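Local coordinates for putative alpha-galactosidase (Bacteroides fragilis, PDB 4NZJ), which probably hydrolyses terminal, non-reducing alpha-D-galactose residues from alpha-D-galactosides, at residues A[227-239]-A[251-264]. Numbering follows the deposited sequence. Where two conformers were deposited one is given.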
ATOM      1  N   ASP A 227      -7.657   9.332 -25.986  1.00 26.71           N
ATOM      2  CA  ASP A 227      -9.020   9.807 -25.728  1.00 27.24           C
ATOM      3  C   ASP A 227      -9.575   9.427 -24.360  1.00 25.55           C
ATOM      4  O   ASP A 227      -9.587   8.255 -23.990  1.00 25.96           O
ATOM      5  CB  ASP A 227      -9.949   9.275 -26.817  1.00 28.93           C
ATOM      6  CG  ASP A 227      -9.543   9.737 -28.208  1.00 35.28           C
ATOM      7  OD1 ASP A 227      -9.145  10.912 -28.349  1.00 39.96           O
ATOM      8  OD2 ASP A 227      -9.620   8.926 -29.154  1.00 38.42           O
ATOM      9  N   ARG A 228     -10.049  10.426 -23.622  1.00 23.72           N
ATOM     10  CA  ARG A 228     -10.454  10.228 -22.237  1.00 22.32           C
ATOM     11  C   ARG A 228     -11.736   9.414 -22.098  1.00 23.18           C
ATOM     12  O   ARG A 228     -11.818   8.562 -21.216  1.00 22.78           O
ATOM     13  CB  ARG A 228     -10.608  11.567 -21.521  1.00 23.22           C
ATOM     14  CG  ARG A 228     -11.104  11.450 -20.092  1.00 22.50           C
ATOM     15  CD  ARG A 228     -10.758  12.694 -19.307  1.00 24.48           C
ATOM     16  NE  ARG A 228     -11.540  12.825 -18.086  1.00 24.57           N
ATOM     17  CZ  ARG A 228     -11.381  13.808 -17.205  1.00 25.73           C
ATOM     18  NH1 ARG A 228     -10.450  14.739 -17.393  1.00 24.85           N
ATOM     19  NH2 ARG A 228     -12.153  13.859 -16.127  1.00 26.92           N
ATOM     20  N   VAL A 229     -12.738   9.669 -22.938  1.00 24.03           N
ATOM     21  CA  VAL A 229     -13.985   8.893 -22.843  1.00 25.11           C
ATOM     22  C   VAL A 229     -13.690   7.420 -23.138  1.00 24.62           C
ATOM     23  O   VAL A 229     -14.200   6.534 -22.455  1.00 23.40           O
ATOM     24  CB  VAL A 229     -15.098   9.407 -23.774  1.00 27.77           C
ATOM     25  CG1 VAL A 229     -16.341   8.525 -23.669  1.00 29.16           C
ATOM     26  CG2 VAL A 229     -15.438  10.853 -23.444  1.00 29.39           C
ATOM     27  N   GLU A 230     -12.839   7.167 -24.130  1.00 24.10           N
ATOM     28  CA  GLU A 230     -12.431   5.798 -24.454  1.00 24.59           C
ATOM     29  C   GLU A 230     -11.713   5.143 -23.279  1.00 23.10           C
ATOM     30  O   GLU A 230     -12.029   4.015 -22.916  1.00 23.28           O
ATOM     31  CB  GLU A 230     -11.540   5.772 -25.699  1.00 26.40           C
ATOM     32  CG  GLU A 230     -11.113   4.378 -26.149  1.00 26.87           C
ATOM     33  CD  GLU A 230     -12.266   3.496 -26.609  1.00 29.09           C
ATOM     34  OE1 GLU A 230     -13.335   4.027 -27.001  1.00 31.22           O
ATOM     35  OE2 GLU A 230     -12.096   2.257 -26.594  1.00 28.86           O
ATOM     36  N   ALA A 231     -10.752   5.843 -22.687  1.00 22.63           N
ATOM     37  CA  ALA A 231     -10.045   5.310 -21.527  1.00 21.51           C
ATOM     38  C   ALA A 231     -11.030   4.937 -20.430  1.00 21.63           C
ATOM     39  O   ALA A 231     -10.994   3.829 -19.903  1.00 21.45           O
ATOM     40  CB  ALA A 231      -9.027   6.312 -21.004  1.00 21.76           C
HETATM   41  N   MSE A 232     -11.935   5.857 -20.118  1.00 21.75           N
HETATM   42  CA  MSE A 232     -12.906   5.654 -19.044  0.50 22.45           C
HETATM   43  C   MSE A 232     -13.746   4.434 -19.327  1.00 21.73           C
HETATM   44  O   MSE A 232     -14.022   3.644 -18.423  1.00 22.29           O
HETATM   45  CB  MSE A 232     -13.792   6.892 -18.888  0.50 24.48           C
HETATM   46  CG  MSE A 232     -13.063   8.023 -18.175  0.50 25.48           C
HETATM   47 SE   MSE A 232     -14.191   9.635 -18.068  0.38 28.41          SE
HETATM   48  CE  MSE A 232     -15.792   8.748 -17.342  0.50 28.25           C
ATOM     49  N   GLU A 233     -14.141   4.265 -20.591  1.00 22.13           N
ATOM     50  CA  GLU A 233     -14.975   3.123 -20.992  0.60 23.08           C
ATOM     51  C   GLU A 233     -14.222   1.799 -20.889  1.00 22.26           C
ATOM     52  O   GLU A 233     -14.784   0.799 -20.425  1.00 21.18           O
ATOM     53  CB  GLU A 233     -15.506   3.290 -22.423  0.60 25.22           C
ATOM     54  CG  GLU A 233     -16.530   4.401 -22.612  0.60 28.20           C
ATOM     55  CD  GLU A 233     -17.867   4.140 -21.934  0.60 30.88           C
ATOM     56  OE1 GLU A 233     -18.087   3.025 -21.413  0.60 29.03           O
ATOM     57  OE2 GLU A 233     -18.709   5.066 -21.933  0.60 32.78           O
ATOM     58  N   ARG A 234     -12.958   1.787 -21.309  1.00 20.60           N
ATOM     59  CA  ARG A 234     -12.139   0.571 -21.229  1.00 20.28           C
ATOM     60  C   ARG A 234     -11.908   0.154 -19.775  1.00 18.93           C
ATOM     61  O   ARG A 234     -11.959  -1.033 -19.440  1.00 19.52           O
ATOM     62  CB  ARG A 234     -10.806   0.755 -21.958  1.00 20.00           C
ATOM     63  CG  ARG A 234     -10.963   0.915 -23.461  1.00 21.31           C
ATOM     64  CD  ARG A 234      -9.642   0.758 -24.197  1.00 21.78           C
ATOM     65  NE  ARG A 234      -9.827   0.980 -25.627  1.00 23.27           N
ATOM     66  CZ  ARG A 234      -8.966   0.630 -26.581  1.00 24.32           C
ATOM     67  NH1 ARG A 234      -7.822   0.022 -26.295  1.00 22.87           N
ATOM     68  NH2 ARG A 234      -9.265   0.887 -27.846  1.00 25.97           N
ATOM     69  N   TYR A 235     -11.678   1.132 -18.907  1.00 18.14           N
ATOM     70  CA  TYR A 235     -11.533   0.847 -17.483  1.00 17.92           C
ATOM     71  C   TYR A 235     -12.858   0.405 -16.876  1.00 19.21           C
ATOM     72  O   TYR A 235     -12.890  -0.522 -16.077  1.00 19.32           O
ATOM     73  CB  TYR A 235     -10.922   2.035 -16.732  1.00 17.82           C
ATOM     74  CG  TYR A 235      -9.423   2.063 -16.881  1.00 17.35           C
ATOM     75  CD1 TYR A 235      -8.627   1.135 -16.219  1.00 16.93           C
ATOM     76  CD2 TYR A 235      -8.799   2.979 -17.724  1.00 17.74           C
ATOM     77  CE1 TYR A 235      -7.255   1.128 -16.373  1.00 17.17           C
ATOM     78  CE2 TYR A 235      -7.424   2.983 -17.882  1.00 18.06           C
ATOM     79  CZ  TYR A 235      -6.658   2.053 -17.208  1.00 17.57           C
ATOM     80  OH  TYR A 235      -5.293   2.048 -17.364  1.00 18.69           O
ATOM     81  N   ALA A 236     -13.957   1.037 -17.280  1.00 18.14           N
ATOM     82  CA  ALA A 236     -15.275   0.626 -16.783  1.00 19.03           C
ATOM     83  C   ALA A 236     -15.603  -0.816 -17.177  1.00 19.65           C
ATOM     84  O   ALA A 236     -16.146  -1.570 -16.374  1.00 21.29           O
ATOM     85  CB  ALA A 236     -16.354   1.571 -17.277  1.00 19.53           C
ATOM     86  N   LYS A 237     -15.278  -1.183 -18.413  1.00 20.17           N
ATOM     87  CA  LYS A 237     -15.531  -2.530 -18.933  1.00 21.55           C
ATOM     88  C   LYS A 237     -14.813  -3.596 -18.104  1.00 20.28           C
ATOM     89  O   LYS A 237     -15.419  -4.598 -17.710  1.00 20.96           O
ATOM     90  CB  LYS A 237     -15.081  -2.617 -20.396  1.00 24.46           C
ATOM     91  CG  LYS A 237     -15.218  -3.991 -21.041  1.00 28.74           C
ATOM     92  CD  LYS A 237     -16.654  -4.328 -21.380  1.00 33.37           C
ATOM     93  CE  LYS A 237     -16.756  -5.724 -21.981  1.00 37.55           C
ATOM     94  NZ  LYS A 237     -15.936  -5.878 -23.217  1.00 37.96           N
HETATM   95  N   MSE A 238     -13.527  -3.385 -17.835  1.00 19.59           N
HETATM   96  CA  MSE A 238     -12.772  -4.349 -17.029  1.00 19.07           C
HETATM   97  C   MSE A 238     -13.282  -4.349 -15.604  1.00 19.52           C
HETATM   98  O   MSE A 238     -13.327  -5.396 -14.965  1.00 20.23           O
HETATM   99  CB  MSE A 238     -11.263  -4.094 -17.091  1.00 17.97           C
HETATM  100  CG  MSE A 238     -10.443  -5.006 -16.173  1.00 17.34           C
HETATM  101 SE   MSE A 238     -10.737  -6.932 -16.525  0.75 17.61          SE
HETATM  102  CE  MSE A 238      -9.331  -7.154 -17.884  1.00 18.87           C
ATOM    103  N   GLY A 239     -13.683  -3.188 -15.091  1.00 19.24           N
ATOM    104  CA  GLY A 239     -14.260  -3.118 -13.746  1.00 19.65           C
ATOM    105  C   GLY A 239     -15.490  -4.006 -13.615  1.00 20.81           C
ATOM    106  O   GLY A 239     -15.624  -4.766 -12.652  1.00 20.23           O
ATOM    107  N   TYR A 251      -8.770  -3.379  -7.910  1.00 16.88           N
ATOM    108  CA  TYR A 251      -8.611  -2.866  -9.258  1.00 16.12           C
ATOM    109  C   TYR A 251      -7.708  -1.634  -9.220  1.00 16.15           C
ATOM    110  O   TYR A 251      -8.106  -0.574  -8.733  1.00 17.34           O
ATOM    111  CB  TYR A 251      -9.989  -2.531  -9.820  1.00 16.71           C
ATOM    112  CG  TYR A 251     -10.074  -2.223 -11.296  1.00 17.35           C
ATOM    113  CD1 TYR A 251      -9.089  -2.632 -12.199  1.00 17.18           C
ATOM    114  CD2 TYR A 251     -11.189  -1.561 -11.799  1.00 17.95           C
ATOM    115  CE1 TYR A 251      -9.210  -2.351 -13.556  1.00 17.43           C
ATOM    116  CE2 TYR A 251     -11.317  -1.282 -13.144  1.00 17.51           C
ATOM    117  CZ  TYR A 251     -10.329  -1.682 -14.017  1.00 17.14           C
ATOM    118  OH  TYR A 251     -10.471  -1.402 -15.361  1.00 18.83           O
ATOM    119  N   SER A 252      -6.486  -1.807  -9.712  1.00 16.77           N
ATOM    120  CA  SER A 252      -5.466  -0.762  -9.737  1.00 16.08           C
ATOM    121  C   SER A 252      -5.393  -0.171 -11.145  1.00 17.29           C
ATOM    122  O   SER A 252      -5.034  -0.854 -12.103  1.00 18.34           O
ATOM    123  CB  SER A 252      -4.119  -1.357  -9.302  1.00 16.54           C
ATOM    124  OG  SER A 252      -3.024  -0.504  -9.590  1.00 19.35           O
ATOM    125  N   VAL A 253      -5.763   1.099 -11.260  1.00 16.88           N
ATOM    126  CA  VAL A 253      -5.812   1.801 -12.538  1.00 17.97           C
ATOM    127  C   VAL A 253      -4.461   2.460 -12.801  1.00 17.43           C
ATOM    128  O   VAL A 253      -3.926   3.160 -11.944  1.00 18.38           O
ATOM    129  CB  VAL A 253      -6.958   2.835 -12.517  1.00 18.33           C
ATOM    130  CG1 VAL A 253      -6.906   3.771 -13.721  1.00 19.29           C
ATOM    131  CG2 VAL A 253      -8.291   2.108 -12.453  1.00 19.85           C
ATOM    132  N   CYS A 254      -3.900   2.216 -13.985  1.00 17.28           N
ATOM    133  CA  CYS A 254      -2.596   2.755 -14.335  0.90 18.24           C
ATOM    134  C   CYS A 254      -2.612   3.385 -15.726  1.00 18.19           C
ATOM    135  O   CYS A 254      -2.327   2.720 -16.727  1.00 18.92           O
ATOM    136  CB  CYS A 254      -1.540   1.651 -14.242  0.90 20.53           C
ATOM    137  SG  CYS A 254       0.130   2.197 -14.619  0.90 26.05           S
ATOM    138  N   GLU A 255      -2.972   4.667 -15.782  1.00 17.66           N
ATOM    139  CA  GLU A 255      -2.904   5.436 -17.027  1.00 17.22           C
ATOM    140  C   GLU A 255      -2.079   6.725 -16.828  1.00 17.04           C
ATOM    141  O   GLU A 255      -2.212   7.695 -17.582  1.00 17.86           O
ATOM    142  CB  GLU A 255      -4.307   5.670 -17.634  1.00 18.87           C
ATOM    143  CG  GLU A 255      -5.327   6.404 -16.768  1.00 19.52           C
ATOM    144  CD  GLU A 255      -4.961   7.847 -16.520  1.00 19.19           C
ATOM    145  OE1 GLU A 255      -5.180   8.692 -17.420  1.00 20.94           O
ATOM    146  OE2 GLU A 255      -4.434   8.140 -15.425  1.00 18.68           O
ATOM    147  N   TRP A 256      -1.227   6.695 -15.803  1.00 17.39           N
ATOM    148  CA  TRP A 256      -0.155   7.676 -15.561  1.00 17.79           C
ATOM    149  C   TRP A 256      -0.637   9.091 -15.253  1.00 18.01           C
ATOM    150  O   TRP A 256       0.129  10.046 -15.377  1.00 19.07           O
ATOM    151  CB  TRP A 256       0.850   7.699 -16.712  1.00 20.77           C
ATOM    152  CG  TRP A 256       1.083   6.357 -17.275  1.00 23.90           C
ATOM    153  CD1 TRP A 256       1.709   5.308 -16.672  1.00 25.53           C
ATOM    154  CD2 TRP A 256       0.658   5.897 -18.557  1.00 24.59           C
ATOM    155  NE1 TRP A 256       1.706   4.214 -17.513  1.00 26.42           N
ATOM    156  CE2 TRP A 256       1.069   4.554 -18.677  1.00 26.66           C
ATOM    157  CE3 TRP A 256      -0.021   6.496 -19.625  1.00 26.27           C
ATOM    158  CZ2 TRP A 256       0.820   3.798 -19.823  1.00 26.93           C
ATOM    159  CZ3 TRP A 256      -0.267   5.744 -20.762  1.00 27.90           C
ATOM    160  CH2 TRP A 256       0.154   4.409 -20.851  1.00 28.63           C
ATOM    161  N   GLY A 257      -1.889   9.211 -14.822  1.00 17.52           N
ATOM    162  CA  GLY A 257      -2.454  10.490 -14.417  1.00 18.63           C
ATOM    163  C   GLY A 257      -2.777  11.444 -15.549  1.00 20.50           C
ATOM    164  O   GLY A 257      -3.013  12.622 -15.306  1.00 23.74           O
ATOM    165  N   GLN A 258      -2.810  10.955 -16.781  1.00 18.84           N
ATOM    166  CA  GLN A 258      -2.920  11.841 -17.932  1.00 19.63           C
ATOM    167  C   GLN A 258      -4.342  12.351 -18.171  1.00 18.85           C
ATOM    168  O   GLN A 258      -4.518  13.423 -18.742  1.00 20.81           O
ATOM    169  CB  GLN A 258      -2.383  11.147 -19.180  1.00 21.21           C
ATOM    170  CG  GLN A 258      -0.916  10.764 -19.025  1.00 23.26           C
ATOM    171  CD  GLN A 258      -0.258  10.402 -20.334  1.00 26.60           C
ATOM    172  OE1 GLN A 258      -0.919   9.996 -21.281  1.00 30.18           O
ATOM    173  NE2 GLN A 258       1.060  10.558 -20.393  1.00 31.61           N
ATOM    174  N   ARG A 259      -5.337  11.587 -17.720  1.00 18.58           N
ATOM    175  CA  ARG A 259      -6.743  11.931 -17.927  1.00 19.38           C
ATOM    176  C   ARG A 259      -7.484  12.270 -16.620  1.00 19.27           C
ATOM    177  O   ARG A 259      -8.689  12.049 -16.513  1.00 20.77           O
ATOM    178  CB  ARG A 259      -7.441  10.774 -18.655  1.00 20.50           C
ATOM    179  CG  ARG A 259      -7.036  10.618 -20.117  1.00 21.67           C
ATOM    180  CD  ARG A 259      -6.931   9.160 -20.536  1.00 21.94           C
ATOM    181  NE  ARG A 259      -5.659   8.599 -20.099  1.00 21.80           N
ATOM    182  CZ  ARG A 259      -4.570   8.461 -20.853  1.00 22.58           C
ATOM    183  NH1 ARG A 259      -4.562   8.805 -22.137  1.00 22.80           N
ATOM    184  NH2 ARG A 259      -3.466   7.965 -20.308  1.00 21.77           N
ATOM    185  N   GLU A 260      -6.769  12.816 -15.642  1.00 20.17           N
ATOM    186  CA  GLU A 260      -7.351  13.137 -14.327  1.00 19.94           C
ATOM    187  C   GLU A 260      -8.127  11.952 -13.736  1.00 19.20           C
ATOM    188  O   GLU A 260      -9.312  12.074 -13.423  1.00 20.27           O
ATOM    189  CB  GLU A 260      -8.294  14.346 -14.421  1.00 21.80           C
ATOM    190  CG  GLU A 260      -7.713  15.618 -15.017  1.00 23.75           C
ATOM    191  CD  GLU A 260      -8.711  16.770 -14.964  1.00 25.53           C
ATOM    192  OE1 GLU A 260      -9.753  16.708 -15.647  1.00 28.05           O
ATOM    193  OE2 GLU A 260      -8.461  17.739 -14.225  1.00 29.10           O
ATOM    194  N   PRO A 261      -7.470  10.796 -13.579  1.00 18.05           N
ATOM    195  CA  PRO A 261      -8.154   9.604 -13.055  1.00 17.47           C
ATOM    196  C   PRO A 261      -8.759   9.801 -11.665  1.00 18.18           C
ATOM    197  O   PRO A 261      -9.700   9.099 -11.287  1.00 19.41           O
ATOM    198  CB  PRO A 261      -7.034   8.557 -13.009  1.00 17.59           C
ATOM    199  CG  PRO A 261      -5.792   9.370 -12.869  1.00 18.13           C
ATOM    200  CD  PRO A 261      -6.028  10.553 -13.750  1.00 18.94           C
ATOM    201  N   TRP A 262      -8.211  10.733 -10.899  1.00 18.01           N
ATOM    202  CA  TRP A 262      -8.797  11.076  -9.602  1.00 17.90           C
ATOM    203  C   TRP A 262     -10.255  11.539  -9.705  1.00 19.94           C
ATOM    204  O   TRP A 262     -10.983  11.474  -8.712  1.00 21.61           O
ATOM    205  CB  TRP A 262      -7.950  12.114  -8.862  1.00 17.70           C
ATOM    206  CG  TRP A 262      -7.473  13.266  -9.697  1.00 19.15           C
ATOM    207  CD1 TRP A 262      -8.081  14.473  -9.853  1.00 19.83           C
ATOM    208  CD2 TRP A 262      -6.266  13.323 -10.467  1.00 18.25           C
ATOM    209  NE1 TRP A 262      -7.337  15.278 -10.686  1.00 19.89           N
ATOM    210  CE2 TRP A 262      -6.217  14.591 -11.075  1.00 19.59           C
ATOM    211  CE3 TRP A 262      -5.225  12.422 -10.707  1.00 18.80           C
ATOM    212  CZ2 TRP A 262      -5.161  14.983 -11.903  1.00 20.03           C
ATOM    213  CZ3 TRP A 262      -4.184  12.809 -11.532  1.00 19.43           C
ATOM    214  CH2 TRP A 262      -4.162  14.078 -12.122  1.00 19.65           C
ATOM    215  N   LYS A 263     -10.684  11.985 -10.890  1.00 20.47           N
ATOM    216  CA  LYS A 263     -12.071  12.408 -11.111  1.00 21.31           C
ATOM    217  C   LYS A 263     -13.020  11.298 -11.572  1.00 20.64           C
ATOM    218  O   LYS A 263     -14.231  11.491 -11.554  1.00 24.12           O
ATOM    219  CB  LYS A 263     -12.111  13.563 -12.115  1.00 22.89           C
ATOM    220  CG  LYS A 263     -11.338  14.768 -11.618  1.00 24.23           C
ATOM    221  CD  LYS A 263     -11.541  16.008 -12.459  1.00 29.28           C
ATOM    222  CE  LYS A 263     -10.966  17.214 -11.731  1.00 30.30           C
ATOM    223  NZ  LYS A 263     -10.890  18.421 -12.594  1.00 32.97           N
ATOM    224  N   TRP A 264     -12.489  10.149 -11.986  1.00 19.52           N
ATOM    225  CA  TRP A 264     -13.346   9.081 -12.525  1.00 20.03           C
ATOM    226  C   TRP A 264     -12.987   7.631 -12.170  1.00 19.24           C
ATOM    227  O   TRP A 264     -13.818   6.740 -12.365  1.00 20.34           O
ATOM    228  CB  TRP A 264     -13.431   9.203 -14.051  1.00 20.87           C
ATOM    229  CG  TRP A 264     -12.106   9.193 -14.771  1.00 20.34           C
ATOM    230  CD1 TRP A 264     -11.425  10.285 -15.242  1.00 21.18           C
ATOM    231  CD2 TRP A 264     -11.323   8.044 -15.137  1.00 20.77           C
ATOM    232  NE1 TRP A 264     -10.268   9.885 -15.863  1.00 21.50           N
ATOM    233  CE2 TRP A 264     -10.183   8.519 -15.822  1.00 20.66           C
ATOM    234  CE3 TRP A 264     -11.480   6.662 -14.964  1.00 21.36           C
ATOM    235  CZ2 TRP A 264      -9.194   7.662 -16.314  1.00 20.07           C
ATOM    236  CZ3 TRP A 264     -10.498   5.811 -15.460  1.00 20.77           C
ATOM    237  CH2 TRP A 264      -9.367   6.319 -16.125  1.00 20.75           C
TER
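Arg228 and Glu260 form a salt bridge in which NH1 of Arg228 lies 2.7 Å from OE1 of Glu260; the N-H points nearly straight at its acceptor (167°), in the guanidinium plane, and meets the anti lone pair. Lys263 NZ makes a second salt bridge, to Glu260 OE2, completing a three-residue charge network. The extended Arg228 chain, its CG anti to the backbone N (chi1 177°), reaches past Arg259, whose carbonyl O sits over one guanidinium face, poorly angled for a hydrogen bond. Arg259 O accepts from Trp264 NE1 at 2.8 Å, lying in the indole plane although the donor stands above the carbonyl plane. Deeper in, Tyr251 OH donates to Tyr235 O (2.7 Å), in the carbonyl plane; Gly239 N uses the same oxygen, so a helix carbonyl carries two bonds. The Tyr235 hydroxyl is hydrogen-bonded to Tyr219 O.

Met232, a selenomethionine, lays CG over the Trp264 five-membered ring, 3.6 Å from its centroid, and SE adds a Met-aromatic contact over that face. Tyr235 CD2 meets Trp264 CH2 at 3.7 Å, the rings oblique. Val253 CG1 makes a CH-pi contact over one Tyr235 face. Helix 228-239 runs nearly antiparallel to strand 251-254 (163°, axes 10.4 Å apart), as expected in the beta-alpha-beta unit 216-220, 228-243, 250-254 of the catalytic TIM barrel.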